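Chintase (Rhizomucor miehei, PDB 5YUQ) hydrolyses the beta-1,4 linkages of chitin as a family 18 glycoside hydrolase, probably threading the chain through a tunnel-shaped active site. Local coordinates at residues K3-V9 with V347-E353; K164-A170 with A221-Q227; A180-N184 with A193-L197; G211-K216 with Y338-L344; L332-V336 with A364-I368. One frame throughout, in Å; residues are numbered along the deposited sequence.

Contact 1: K3-V9 with V347-E353; sequences KLSAYVV and VMLWSLE
The TIM barrel of a family 18 chitinase closes where its first and last strands pair, and here L4, S5 and A6 form parallel bridges with V347, M348 and L349. The ladder begins with V347 N giving its hydrogen to K3 O at 2.9 Å and ends at A6 and L349, with Y7 N bonded to L349 O. Side chains alternate across the sheet. L4, A6 and L349 lie on the face turned to the helices, where A6 CB rests on L349 CD2 at 3.9 Å and L362 of helix 360-363 adds to the layer. S5 and M348 lie on the other face, inside the barrel. There M348 SD sits at the edge of the Y7 ring, 3.6 Å from CE1, a Met-aromatic contact made possible by a chain bent at chi2 (81°). The Y7 hydroxyl goes on to bond N103. A cis peptide precedes S351, a feature that family 18 enzymes often place after the tryptophan of the last strand; past it L352 N gives one further bond to Y7 O at 2.9 Å. W350 carries its six-membered ring obliquely to that of Y7, planes 48° apart, and V9 CG1 touches W350 CH2 at 3.5 Å.

Contact 2: K164-A170 with A221-Q227; sequences KLDDNWA and AGIPAEQ
L165 N and A221 O form the backbone bond of this contact, 2.8 Å long. At the other end of the contact Q227 NE2 gives a hydrogen to A170 O at 2.9 Å. This bond lands on a lone pair of the carbonyl and lies close to the plane of the glutamine amide, so both flat groups are well turned for it. An extended chain beyond CG (chi2 177°) carries the amide that far, and NE2 has a second, weak bond to D174 O. Between the two polar ends lies an apolar patch. I223 CD1 meets L165 CD1 at 3.8 Å and touches CB of both W169 and A170, while A170 CB also rests on P224 CD at 3.8 Å. Further out, W218 backs L165 and I223, and F176 of strand 175-178 packs against W169 and I223. The shape of each segment is set locally. D166 OD1 accepts from N168 N, a capping bond at the start of the short helix, and from N168 ND2 on its syn side. G222, with positive phi (123°), ends helix 211-220 in a Schellman motif. The short stretch that follows, with a 3-10 turn (225-227) leading into strand 228-240, is an alpha-to-beta loop at the N-terminal end of the barrel strands, opposite the end that carries the active site in TIM barrels.

Contact 3: A180-N184 with A193-L197; sequences AYDVN and ANAPL
Two irregular pieces of the beta-to-alpha loop between strand 175-178 and helix 211-220 run beside each other, with the CA atoms of Y181 and A195 4.2 Å apart and V183 N bonded to N194 O at 3.0 Å. This is the C-terminal end of the TIM-barrel strands, where family 18 active sites lie. The N194 side chain has CG anti to the backbone N (chi1 178°), which brings OD1 to within 2.9 Å of D182 N, although the donor stands above the carbonyl plane and the bond is bent. D182 and N194 lie side by side, carboxylate and amide planes 38° apart, and D182 OD1 turns to Y235 and forms a salt bridge with R237. N184 repays the backbone, its ND2 meeting A193 O at 2.9 Å on a lone pair, nearly in its own amide plane, while its OD1 accepts from the backbone N of E207. V183 CG2 packs against CD of the P196 ring at 3.8 Å, and Y181 CB touches A195 CB at 4.1 Å. With D182 OD1 and N194 OD1 3.4 Å apart and both acceptors, the guanidinium of R237, salt-bridged to the first and weakly bonded to the second, would be expected to offset their repulsion.

Contact 4: G211-K216 with Y338-L344; sequences GNDAVK and YAKKQGL
Helix 211-220 and the end of helix 329-341 lie well separated at the backbone, N212 and Y338 CA atoms being 8.2 Å apart and those of V215 and Q342 8.7 Å, so long side chains must bridge the gap. Y338 does most of this. It extends away from its own backbone nitrogen (chi1 175°), and the ring reaches straight to the other helix until OH gives its hydrogen to N212 OD1 at 2.7 Å. Amide and ring planes stand almost perpendicular, 88° apart, with OD1 at the ring edge near its plane. The same oxygen has a weak second bond from K216 NZ, one turn further along its own helix. V215 comes from the opposite direction, its CG2 at the ring edge, 4.1 Å from Y338 CE2, and its CG1 packed on L344 CD2 at 3.9 Å. One face of the ring is covered from within its own segment by Q342 CG. At the margin K216 CE lies 3.7 Å from Q342 OE1, a loose van der Waals contact between a lysine methylene and an amide oxygen. L344 is brought into place by the Schellman motif at G343, which ends the helix and redirects the chain toward strand 346-350. Side-by-side packing of helices whose chains then turn inward to the central strands is the construction of the outer layer in a TIM barrel.

Contact 5: L332-V336 with A364-I368; sequences LQDKV and ALQDI
V336 and Q333 face the chain's C-terminal segment from helix 329-341, the helix of the TIM barrel that leads into its last strand. Q333 can be followed outward. Beyond CB the chain bends at chi2 (67°), which swings the amide across to 364-368. Q333 CD then comes 3.6 Å from D367 OD2. Of the two ends, NE2 donates to D367 OD2 at 3.0 Å, on the anti side of the carboxylate and with the planes 56° apart, a bent bond; NE2 also bonds D337 on its own helix. The other end, OE1, takes a hydrogen from a water that donates to A364 O as well and accepts from D367 N, so a single water ties the amide to two backbone groups. Deeper in, apolar contacts take over. V336 spreads its two methyls, CG2 on L365 CD2 at 3.7 Å and CG1 near D367 CB and the backbone of I368. L365 is shared with L332, which lies against V232 and F234 of strand 228-240, so the tail is laid on the outer side of the barrel wall. L332 CB meets A364 CB and L365 CD2, each at 4.0 Å.

How the contacts relate
The five contacts are spread over one TIM barrel. Contact 1 joins the first and last strands and, along the chain, encloses contacts 2, 3 and 4; contact 5 crosses it. Contacts 4 and 5 share helix 329-341, their centres about 12 Å apart, and that helix runs on into strand 346-350 of contact 1. Contact 3 is tied to contact 4 through probable backbone bonds from G211 and N212. Contact 2, about 23 Å from contact 1 between centres, alternates with contact 4 along the chain and touches it where A225 packs against Q342, G343 and L344. Closing strands, two neighbouring helices, a beta-to-alpha loop and the C-terminal segment are thus linked in sequence.

Contact 1: K3-V9 with V347-E353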
# COMPACT_ATOMS: atom_id res chain seq x y z
N LYS A 3 -1.49 16.17 1.85
CA LYS A 3 -2.67 15.68 2.55
C LYS A 3 -3.26 14.43 1.91
O LYS A 3 -3.67 13.50 2.60
CB LYS A 3 -3.73 16.78 2.67
CG LYS A 3 -3.32 17.93 3.61
CD LYS A 3 -3.22 17.43 5.05
CE LYS A 3 -2.87 18.54 6.03
NZ LYS A 3 -1.40 18.67 6.25
N LEU A 4 -3.33 14.45 0.60
CA LEU A 4 -3.89 13.32 -0.15
C LEU A 4 -2.96 12.93 -1.26
O LEU A 4 -2.77 13.67 -2.16
CB LEU A 4 -5.31 13.72 -0.66
CG LEU A 4 -6.15 12.55 -1.09
CD1 LEU A 4 -7.54 13.08 -1.49
CD2 LEU A 4 -5.52 12.00 -2.27
N SER A 5 -2.34 11.73 -1.17
CA SER A 5 -1.41 11.24 -2.18
C SER A 5 -2.03 10.07 -2.89
O SER A 5 -2.64 9.21 -2.27
CB SER A 5 -0.12 10.78 -1.52
OG SER A 5 0.50 11.87 -0.84
N ALA A 6 -1.87 10.03 -4.21
CA ALA A 6 -2.48 8.98 -5.00
C ALA A 6 -1.40 8.22 -5.74
O ALA A 6 -0.63 8.81 -6.50
CB ALA A 6 -3.46 9.59 -5.99
N TYR A 7 -1.36 6.90 -5.54
CA TYR A 7 -0.50 6.06 -6.37
C TYR A 7 -1.12 5.88 -7.74
O TYR A 7 -2.33 5.64 -7.86
CB TYR A 7 -0.29 4.70 -5.72
CG TYR A 7 0.75 4.72 -4.63
CD1 TYR A 7 0.40 4.99 -3.32
CD2 TYR A 7 2.10 4.48 -4.91
CE1 TYR A 7 1.35 5.01 -2.31
CE2 TYR A 7 3.06 4.48 -3.90
CZ TYR A 7 2.68 4.77 -2.61
OH TYR A 7 3.62 4.79 -1.61
N VAL A 8 -0.30 6.00 -8.77
CA VAL A 8 -0.67 5.58 -10.11
C VAL A 8 0.36 4.55 -10.52
O VAL A 8 1.50 4.60 -10.05
CB VAL A 8 -0.70 6.75 -11.10
CG1 VAL A 8 -1.75 7.76 -10.67
CG2 VAL A 8 0.67 7.40 -11.23
N VAL A 9 -0.03 3.62 -11.38
CA VAL A 9 0.84 2.51 -11.71
C VAL A 9 1.25 2.52 -13.18
O VAL A 9 0.44 2.79 -14.06
CB VAL A 9 0.22 1.14 -11.31
CG1 VAL A 9 -0.02 1.09 -9.80
CG2 VAL A 9 -1.08 0.85 -12.07
N VAL A 347 -3.66 10.96 4.03
CA VAL A 347 -4.01 9.65 3.58
C VAL A 347 -3.43 9.46 2.20
O VAL A 347 -3.13 10.39 1.51
CB VAL A 347 -5.55 9.47 3.45
CG1 VAL A 347 -6.22 9.58 4.78
CG2 VAL A 347 -6.10 10.41 2.37
N MET A 348 -3.25 8.18 1.85
CA MET A 348 -2.85 7.89 0.48
C MET A 348 -3.73 6.76 -0.01
O MET A 348 -4.35 6.07 0.78
CB MET A 348 -1.35 7.56 0.35
CG MET A 348 -0.85 6.33 1.11
SD MET A 348 -1.18 4.79 0.23
CE MET A 348 -0.03 3.70 1.06
N LEU A 349 -3.76 6.56 -1.32
CA LEU A 349 -4.63 5.56 -1.90
C LEU A 349 -3.89 4.67 -2.89
O LEU A 349 -3.03 5.15 -3.63
CB LEU A 349 -5.84 6.21 -2.57
CG LEU A 349 -5.56 7.08 -3.80
CD1 LEU A 349 -5.81 6.28 -5.07
CD2 LEU A 349 -6.39 8.35 -3.80
N TRP A 350 -4.23 3.39 -2.88
CA TRP A 350 -3.77 2.45 -3.89
C TRP A 350 -4.97 1.81 -4.58
O TRP A 350 -5.72 1.08 -3.93
CB TRP A 350 -2.93 1.32 -3.26
CG TRP A 350 -2.46 0.37 -4.32
CD1 TRP A 350 -3.17 -0.65 -4.90
CD2 TRP A 350 -1.20 0.41 -4.99
NE1 TRP A 350 -2.42 -1.25 -5.87
CE2 TRP A 350 -1.20 -0.62 -5.94
CE3 TRP A 350 -0.06 1.21 -4.85
CZ2 TRP A 350 -0.10 -0.87 -6.77
CZ3 TRP A 350 1.02 0.97 -5.67
CH2 TRP A 350 1.00 -0.06 -6.62
N SER A 351 -5.18 2.06 -5.87
CA SER A 351 -4.46 3.04 -6.67
C SER A 351 -5.49 3.75 -7.56
O SER A 351 -6.63 3.29 -7.71
CB SER A 351 -3.37 2.37 -7.51
OG SER A 351 -3.91 1.31 -8.28
N LEU A 352 -5.09 4.87 -8.15
CA LEU A 352 -6.04 5.84 -8.70
C LEU A 352 -6.91 5.32 -9.84
O LEU A 352 -8.07 5.71 -9.96
CB LEU A 352 -5.28 7.10 -9.14
CG LEU A 352 -6.14 8.30 -9.52
CD1 LEU A 352 -7.08 8.66 -8.38
CD2 LEU A 352 -5.25 9.48 -9.87
N GLU A 353 -6.36 4.43 -10.66
CA GLU A 353 -7.10 3.99 -11.84
C GLU A 353 -8.27 3.08 -11.46
O GLU A 353 -9.12 2.77 -12.29
CB GLU A 353 -6.16 3.30 -12.84
CG GLU A 353 -5.94 1.81 -12.61
CD GLU A 353 -5.10 1.48 -11.39
OE1 GLU A 353 -4.51 2.40 -10.77
OE2 GLU A 353 -5.01 0.28 -11.06
O HOH W 1 -0.53 11.87 1.68
O HOH W 2 -2.80 3.92 -12.20

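Contact 2: K164-A170 with A221-Q227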
# COMPACT_ATOMS: atom_id res chain seq x y z
N LYS A 164 11.22 0.62 19.26
CA LYS A 164 11.81 1.94 19.43
C LYS A 164 12.67 2.26 18.22
O LYS A 164 13.79 1.74 18.10
CB LYS A 164 12.69 1.96 20.69
CG LYS A 164 13.58 3.19 20.84
CD LYS A 164 12.86 4.36 21.48
CE LYS A 164 13.84 5.43 21.95
NZ LYS A 164 14.64 6.01 20.83
N LEU A 165 12.16 3.09 17.32
CA LEU A 165 12.94 3.50 16.16
C LEU A 165 13.94 4.60 16.51
O LEU A 165 13.64 5.49 17.30
CB LEU A 165 12.02 4.01 15.05
CG LEU A 165 11.12 2.96 14.40
CD1 LEU A 165 10.05 3.66 13.57
CD2 LEU A 165 11.97 2.06 13.53
N ASP A 166 15.13 4.48 15.92
CA ASP A 166 16.14 5.54 15.90
C ASP A 166 15.43 6.85 15.59
O ASP A 166 14.66 6.93 14.64
CB ASP A 166 17.13 5.18 14.78
CG ASP A 166 18.31 6.14 14.67
OD1 ASP A 166 18.26 7.30 15.15
OD2 ASP A 166 19.32 5.71 14.08
N ASP A 167 15.66 7.89 16.40
CA ASP A 167 14.88 9.10 16.16
C ASP A 167 15.34 9.86 14.93
O ASP A 167 14.74 10.86 14.55
CB ASP A 167 14.69 9.98 17.42
CG ASP A 167 15.93 10.73 17.86
OD1 ASP A 167 16.88 10.93 17.07
OD2 ASP A 167 15.94 11.16 19.03
N ASN A 168 16.39 9.36 14.28
CA ASN A 168 16.76 9.91 12.98
C ASN A 168 15.80 9.49 11.88
O ASN A 168 15.83 10.06 10.79
CB ASN A 168 18.19 9.52 12.63
CG ASN A 168 19.21 10.34 13.40
OD1 ASN A 168 19.62 11.41 12.96
ND2 ASN A 168 19.60 9.84 14.57
N TRP A 169 14.96 8.50 12.14
CA TRP A 169 13.92 8.17 11.17
C TRP A 169 13.00 9.37 11.00
O TRP A 169 12.82 9.88 9.90
CB TRP A 169 13.13 6.93 11.59
CG TRP A 169 13.75 5.66 11.10
CD1 TRP A 169 14.41 4.72 11.85
CD2 TRP A 169 13.74 5.18 9.76
NE1 TRP A 169 14.83 3.69 11.04
CE2 TRP A 169 14.43 3.94 9.75
CE3 TRP A 169 13.24 5.67 8.55
CZ2 TRP A 169 14.61 3.20 8.59
CZ3 TRP A 169 13.41 4.93 7.40
CH2 TRP A 169 14.10 3.71 7.42
N ALA A 170 12.43 9.84 12.11
CA ALA A 170 11.48 10.94 12.05
C ALA A 170 12.15 12.24 11.61
O ALA A 170 11.53 13.07 10.95
CB ALA A 170 10.80 11.12 13.41
N ALA A 221 6.44 3.56 18.53
CA ALA A 221 7.84 3.33 18.20
C ALA A 221 8.60 4.62 17.88
O ALA A 221 9.81 4.58 17.64
CB ALA A 221 7.97 2.33 17.06
N GLY A 222 7.91 5.75 17.86
CA GLY A 222 8.58 7.04 17.78
C GLY A 222 8.21 7.97 16.63
O GLY A 222 8.70 9.09 16.57
N ILE A 223 7.36 7.53 15.71
CA ILE A 223 7.01 8.43 14.62
C ILE A 223 5.84 9.31 15.02
O ILE A 223 4.78 8.80 15.38
CB ILE A 223 6.66 7.66 13.33
CG1 ILE A 223 7.78 6.68 12.97
CG2 ILE A 223 6.39 8.65 12.20
CD1 ILE A 223 9.18 7.29 12.89
N PRO A 224 6.02 10.64 14.98
CA PRO A 224 4.89 11.51 15.34
C PRO A 224 3.72 11.32 14.39
O PRO A 224 3.93 11.04 13.20
CB PRO A 224 5.47 12.92 15.19
CG PRO A 224 6.96 12.73 15.38
CD PRO A 224 7.24 11.41 14.70
N ALA A 225 2.50 11.45 14.90
CA ALA A 225 1.31 11.20 14.10
C ALA A 225 1.27 12.02 12.82
O ALA A 225 0.79 11.55 11.78
CB ALA A 225 0.06 11.45 14.94
N GLU A 226 1.76 13.26 12.89
CA GLU A 226 1.68 14.15 11.73
C GLU A 226 2.57 13.68 10.58
O GLU A 226 2.43 14.15 9.45
CB GLU A 226 2.01 15.59 12.13
CG GLU A 226 3.40 15.78 12.67
CD GLU A 226 3.61 17.18 13.21
OE1 GLU A 226 4.13 18.04 12.46
OE2 GLU A 226 3.25 17.43 14.38
N GLN A 227 3.47 12.74 10.85
CA GLN A 227 4.29 12.18 9.78
C GLN A 227 3.78 10.83 9.32
O GLN A 227 4.41 10.18 8.49
CB GLN A 227 5.75 12.06 10.22
CG GLN A 227 6.44 13.39 10.38
CD GLN A 227 7.85 13.25 10.88
OE1 GLN A 227 8.13 13.47 12.06
NE2 GLN A 227 8.76 12.87 9.98

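Contact 3: A180-N184 with A193-L197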
# COMPACT_ATOMS: atom_id res chain seq x y z
N ALA A 180 -2.16 -0.01 5.16
CA ALA A 180 -3.20 -0.67 5.93
C ALA A 180 -4.21 -1.33 5.02
O ALA A 180 -5.40 -1.02 5.05
CB ALA A 180 -3.89 0.33 6.84
N TYR A 181 -3.72 -2.24 4.20
CA TYR A 181 -4.57 -3.00 3.30
C TYR A 181 -3.84 -4.30 3.03
O TYR A 181 -2.70 -4.47 3.47
CB TYR A 181 -4.90 -2.21 2.03
CG TYR A 181 -3.77 -1.40 1.42
CD1 TYR A 181 -2.72 -2.02 0.77
CD2 TYR A 181 -3.81 -0.01 1.43
CE1 TYR A 181 -1.70 -1.29 0.19
CE2 TYR A 181 -2.80 0.74 0.83
CZ TYR A 181 -1.75 0.09 0.21
OH TYR A 181 -0.74 0.82 -0.39
N ASP A 182 -4.51 -5.23 2.35
CA ASP A 182 -4.01 -6.60 2.22
C ASP A 182 -3.70 -7.18 3.59
O ASP A 182 -2.74 -7.93 3.75
CB ASP A 182 -2.76 -6.67 1.33
CG ASP A 182 -3.00 -6.16 -0.06
OD1 ASP A 182 -4.17 -6.12 -0.51
OD2 ASP A 182 -2.01 -5.79 -0.72
N VAL A 183 -4.53 -6.83 4.57
CA VAL A 183 -4.26 -7.24 5.94
C VAL A 183 -4.55 -8.72 6.13
O VAL A 183 -3.74 -9.45 6.70
CB VAL A 183 -5.05 -6.40 6.95
CG1 VAL A 183 -4.86 -6.96 8.36
CG2 VAL A 183 -4.61 -4.94 6.89
N ASN A 184 -5.70 -9.16 5.64
CA ASN A 184 -6.06 -10.56 5.78
C ASN A 184 -6.10 -11.28 4.44
O ASN A 184 -6.26 -10.66 3.39
CB ASN A 184 -7.39 -10.69 6.51
CG ASN A 184 -7.29 -10.19 7.93
OD1 ASN A 184 -6.68 -10.83 8.77
ND2 ASN A 184 -7.89 -9.04 8.19
N ALA A 193 -11.19 -8.39 7.19
CA ALA A 193 -11.25 -7.27 6.27
C ALA A 193 -9.93 -7.06 5.53
O ALA A 193 -8.85 -7.35 6.05
CB ALA A 193 -11.67 -5.99 7.00
N ASN A 194 -10.03 -6.56 4.30
CA ASN A 194 -8.85 -6.21 3.53
C ASN A 194 -8.13 -5.05 4.19
O ASN A 194 -6.91 -5.03 4.33
CB ASN A 194 -9.29 -5.79 2.11
CG ASN A 194 -8.13 -5.36 1.25
OD1 ASN A 194 -7.05 -5.97 1.28
ND2 ASN A 194 -8.34 -4.32 0.46
N ALA A 195 -8.92 -4.06 4.59
CA ALA A 195 -8.38 -2.84 5.17
C ALA A 195 -9.20 -2.47 6.39
O ALA A 195 -9.87 -1.44 6.40
CB ALA A 195 -8.41 -1.73 4.15
N PRO A 196 -9.15 -3.30 7.44
CA PRO A 196 -9.94 -2.97 8.63
C PRO A 196 -9.45 -1.69 9.26
O PRO A 196 -8.24 -1.45 9.30
CB PRO A 196 -9.65 -4.14 9.57
CG PRO A 196 -8.32 -4.68 9.13
CD PRO A 196 -8.26 -4.46 7.65
N LEU A 197 -10.37 -0.86 9.74
CA LEU A 197 -9.97 0.33 10.47
C LEU A 197 -9.63 -0.07 11.90
O LEU A 197 -8.73 0.50 12.51
CB LEU A 197 -11.09 1.37 10.44
CG LEU A 197 -10.79 2.68 11.17
CD1 LEU A 197 -9.53 3.33 10.62
CD2 LEU A 197 -11.98 3.61 11.02
O HOH W 3 -7.67 -9.08 2.26

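Contact 4: G211-K216 with Y338-L344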
# COMPACT_ATOMS: atom_id res chain seq x y z
N GLY A 211 -5.83 -0.39 10.55
CA GLY A 211 -5.35 0.98 10.43
C GLY A 211 -5.03 1.56 11.80
O GLY A 211 -3.95 2.11 12.01
N ASN A 212 -5.96 1.41 12.72
CA ASN A 212 -5.78 1.91 14.08
C ASN A 212 -4.59 1.28 14.79
O ASN A 212 -3.76 1.98 15.37
CB ASN A 212 -7.06 1.72 14.90
CG ASN A 212 -6.87 2.08 16.36
OD1 ASN A 212 -6.59 3.24 16.70
ND2 ASN A 212 -7.03 1.10 17.24
N ASP A 213 -4.49 -0.05 14.75
CA ASP A 213 -3.39 -0.73 15.43
C ASP A 213 -2.05 -0.35 14.82
O ASP A 213 -1.06 -0.16 15.54
CB ASP A 213 -3.59 -2.25 15.38
CG ASP A 213 -4.75 -2.71 16.23
OD1 ASP A 213 -4.60 -2.76 17.47
OD2 ASP A 213 -5.81 -3.02 15.66
N ALA A 214 -2.02 -0.21 13.50
CA ALA A 214 -0.80 0.17 12.81
C ALA A 214 -0.36 1.59 13.20
O ALA A 214 0.82 1.82 13.51
CB ALA A 214 -1.00 0.08 11.30
N VAL A 215 -1.30 2.53 13.18
CA VAL A 215 -1.00 3.90 13.56
C VAL A 215 -0.48 3.93 14.98
O VAL A 215 0.54 4.57 15.26
CB VAL A 215 -2.24 4.79 13.40
CG1 VAL A 215 -2.09 6.09 14.17
CG2 VAL A 215 -2.50 5.07 11.93
N LYS A 216 -1.15 3.22 15.88
CA LYS A 216 -0.72 3.20 17.28
C LYS A 216 0.67 2.60 17.42
O LYS A 216 1.48 3.09 18.20
CB LYS A 216 -1.70 2.46 18.18
CG LYS A 216 -3.08 3.09 18.26
CD LYS A 216 -3.02 4.55 18.62
CE LYS A 216 -4.41 5.16 18.68
NZ LYS A 216 -5.33 4.32 19.49
N TYR A 338 -11.06 9.06 11.10
CA TYR A 338 -10.05 8.54 12.01
C TYR A 338 -8.72 9.27 11.85
O TYR A 338 -8.08 9.66 12.84
CB TYR A 338 -9.86 7.04 11.79
CG TYR A 338 -8.74 6.49 12.63
CD1 TYR A 338 -8.96 6.07 13.93
CD2 TYR A 338 -7.44 6.40 12.13
CE1 TYR A 338 -7.93 5.57 14.72
CE2 TYR A 338 -6.40 5.90 12.91
CZ TYR A 338 -6.65 5.49 14.20
OH TYR A 338 -5.62 5.02 14.96
N ALA A 339 -8.29 9.43 10.61
CA ALA A 339 -7.01 10.06 10.34
C ALA A 339 -6.99 11.50 10.86
O ALA A 339 -5.99 11.94 11.44
CB ALA A 339 -6.71 10.04 8.85
N LYS A 340 -8.09 12.21 10.68
CA LYS A 340 -8.17 13.59 11.17
C LYS A 340 -8.16 13.65 12.70
O LYS A 340 -7.50 14.52 13.28
CB LYS A 340 -9.40 14.30 10.57
CG LYS A 340 -9.32 14.45 9.06
CD LYS A 340 -10.62 15.01 8.48
CE LYS A 340 -10.89 16.43 8.95
NZ LYS A 340 -10.04 17.42 8.24
N LYS A 341 -8.87 12.73 13.34
CA LYS A 341 -8.94 12.67 14.80
C LYS A 341 -7.57 12.37 15.41
O LYS A 341 -7.22 12.90 16.47
CB LYS A 341 -9.95 11.62 15.24
CG LYS A 341 -10.04 11.43 16.75
CD LYS A 341 -11.32 10.72 17.16
CE LYS A 341 -11.28 10.30 18.63
NZ LYS A 341 -10.09 9.44 18.92
N GLN A 342 -6.80 11.52 14.74
CA GLN A 342 -5.48 11.15 15.22
C GLN A 342 -4.42 12.18 14.84
O GLN A 342 -3.27 12.05 15.24
CB GLN A 342 -5.07 9.79 14.66
CG GLN A 342 -5.93 8.64 15.14
CD GLN A 342 -5.85 8.44 16.63
OE1 GLN A 342 -4.78 8.59 17.23
NE2 GLN A 342 -6.97 8.11 17.25
N GLY A 343 -4.81 13.20 14.08
CA GLY A 343 -3.87 14.22 13.65
C GLY A 343 -2.80 13.67 12.72
O GLY A 343 -1.65 14.08 12.78
N LEU A 344 -3.19 12.74 11.86
CA LEU A 344 -2.25 12.17 10.90
C LEU A 344 -1.90 13.19 9.83
O LEU A 344 -2.60 14.18 9.65
CB LEU A 344 -2.86 10.93 10.22
CG LEU A 344 -3.26 9.79 11.15
CD1 LEU A 344 -3.57 8.54 10.33
CD2 LEU A 344 -2.18 9.50 12.18

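Contact 5: L332-V336 with A364-I368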
# COMPACT_ATOMS: atom_id res chain seq x y z
N LEU A 332 -14.38 4.57 3.58
CA LEU A 332 -13.26 5.49 3.34
C LEU A 332 -13.44 6.78 4.14
O LEU A 332 -12.48 7.31 4.72
CB LEU A 332 -13.08 5.80 1.85
CG LEU A 332 -12.54 4.63 1.01
CD1 LEU A 332 -12.24 5.12 -0.41
CD2 LEU A 332 -11.29 4.01 1.65
N GLN A 333 -14.67 7.28 4.19
CA GLN A 333 -14.97 8.44 5.02
C GLN A 333 -14.59 8.14 6.47
O GLN A 333 -14.01 8.98 7.15
CB GLN A 333 -16.46 8.81 4.94
CG GLN A 333 -16.82 10.03 5.79
CD GLN A 333 -16.19 11.31 5.28
OE1 GLN A 333 -16.35 11.68 4.11
NE2 GLN A 333 -15.46 12.01 6.15
N ASP A 334 -14.89 6.93 6.93
CA ASP A 334 -14.60 6.58 8.32
C ASP A 334 -13.10 6.54 8.59
O ASP A 334 -12.65 6.94 9.67
CB ASP A 334 -15.25 5.24 8.67
CG ASP A 334 -16.75 5.33 8.73
OD1 ASP A 334 -17.29 6.46 8.81
OD2 ASP A 334 -17.41 4.26 8.68
N LYS A 335 -12.34 6.09 7.61
CA LYS A 335 -10.88 6.13 7.69
C LYS A 335 -10.37 7.56 7.72
O LYS A 335 -9.44 7.87 8.48
CB LYS A 335 -10.28 5.35 6.51
CG LYS A 335 -10.39 3.84 6.66
CD LYS A 335 -10.10 3.12 5.35
CE LYS A 335 -9.96 1.61 5.56
NZ LYS A 335 -11.28 0.91 5.77
N VAL A 336 -10.97 8.44 6.92
CA VAL A 336 -10.58 9.84 6.91
C VAL A 336 -10.89 10.50 8.25
O VAL A 336 -10.06 11.23 8.80
CB VAL A 336 -11.26 10.62 5.77
CG1 VAL A 336 -11.09 12.12 5.96
CG2 VAL A 336 -10.70 10.17 4.43
N ALA A 364 -14.63 10.52 -1.66
CA ALA A 364 -14.77 10.11 -0.26
C ALA A 364 -13.57 10.49 0.60
O ALA A 364 -13.64 10.46 1.82
CB ALA A 364 -15.01 8.60 -0.18
N LEU A 365 -12.46 10.83 -0.04
CA LEU A 365 -11.26 11.17 0.70
C LEU A 365 -11.08 12.67 0.89
O LEU A 365 -10.19 13.08 1.62
CB LEU A 365 -10.01 10.60 -0.00
CG LEU A 365 -9.95 9.08 -0.14
CD1 LEU A 365 -8.65 8.65 -0.82
CD2 LEU A 365 -10.10 8.43 1.22
N GLN A 366 -11.93 13.49 0.27
CA GLN A 366 -11.64 14.92 0.22
C GLN A 366 -11.56 15.64 1.56
O GLN A 366 -10.87 16.64 1.67
CB GLN A 366 -12.61 15.65 -0.73
CG GLN A 366 -12.46 15.16 -2.16
CD GLN A 366 -11.06 15.36 -2.68
OE1 GLN A 366 -10.55 16.48 -2.75
NE2 GLN A 366 -10.40 14.26 -3.06
N ASP A 367 -12.22 15.13 2.59
CA ASP A 367 -12.18 15.81 3.89
C ASP A 367 -10.78 15.86 4.50
O ASP A 367 -10.55 16.63 5.42
CB ASP A 367 -13.17 15.20 4.89
CG ASP A 367 -14.61 15.53 4.56
OD1 ASP A 367 -14.84 16.45 3.75
OD2 ASP A 367 -15.51 14.87 5.12
N ILE A 368 -9.86 15.05 4.00
CA ILE A 368 -8.49 15.08 4.51
C ILE A 368 -7.77 16.34 4.06
O ILE A 368 -6.82 16.77 4.71
CB ILE A 368 -7.68 13.82 4.08
CG1 ILE A 368 -6.45 13.63 4.98
CG2 ILE A 368 -7.23 13.94 2.64
CD1 ILE A 368 -6.79 13.24 6.41
O HOH W 4 -14.05 12.79 2.98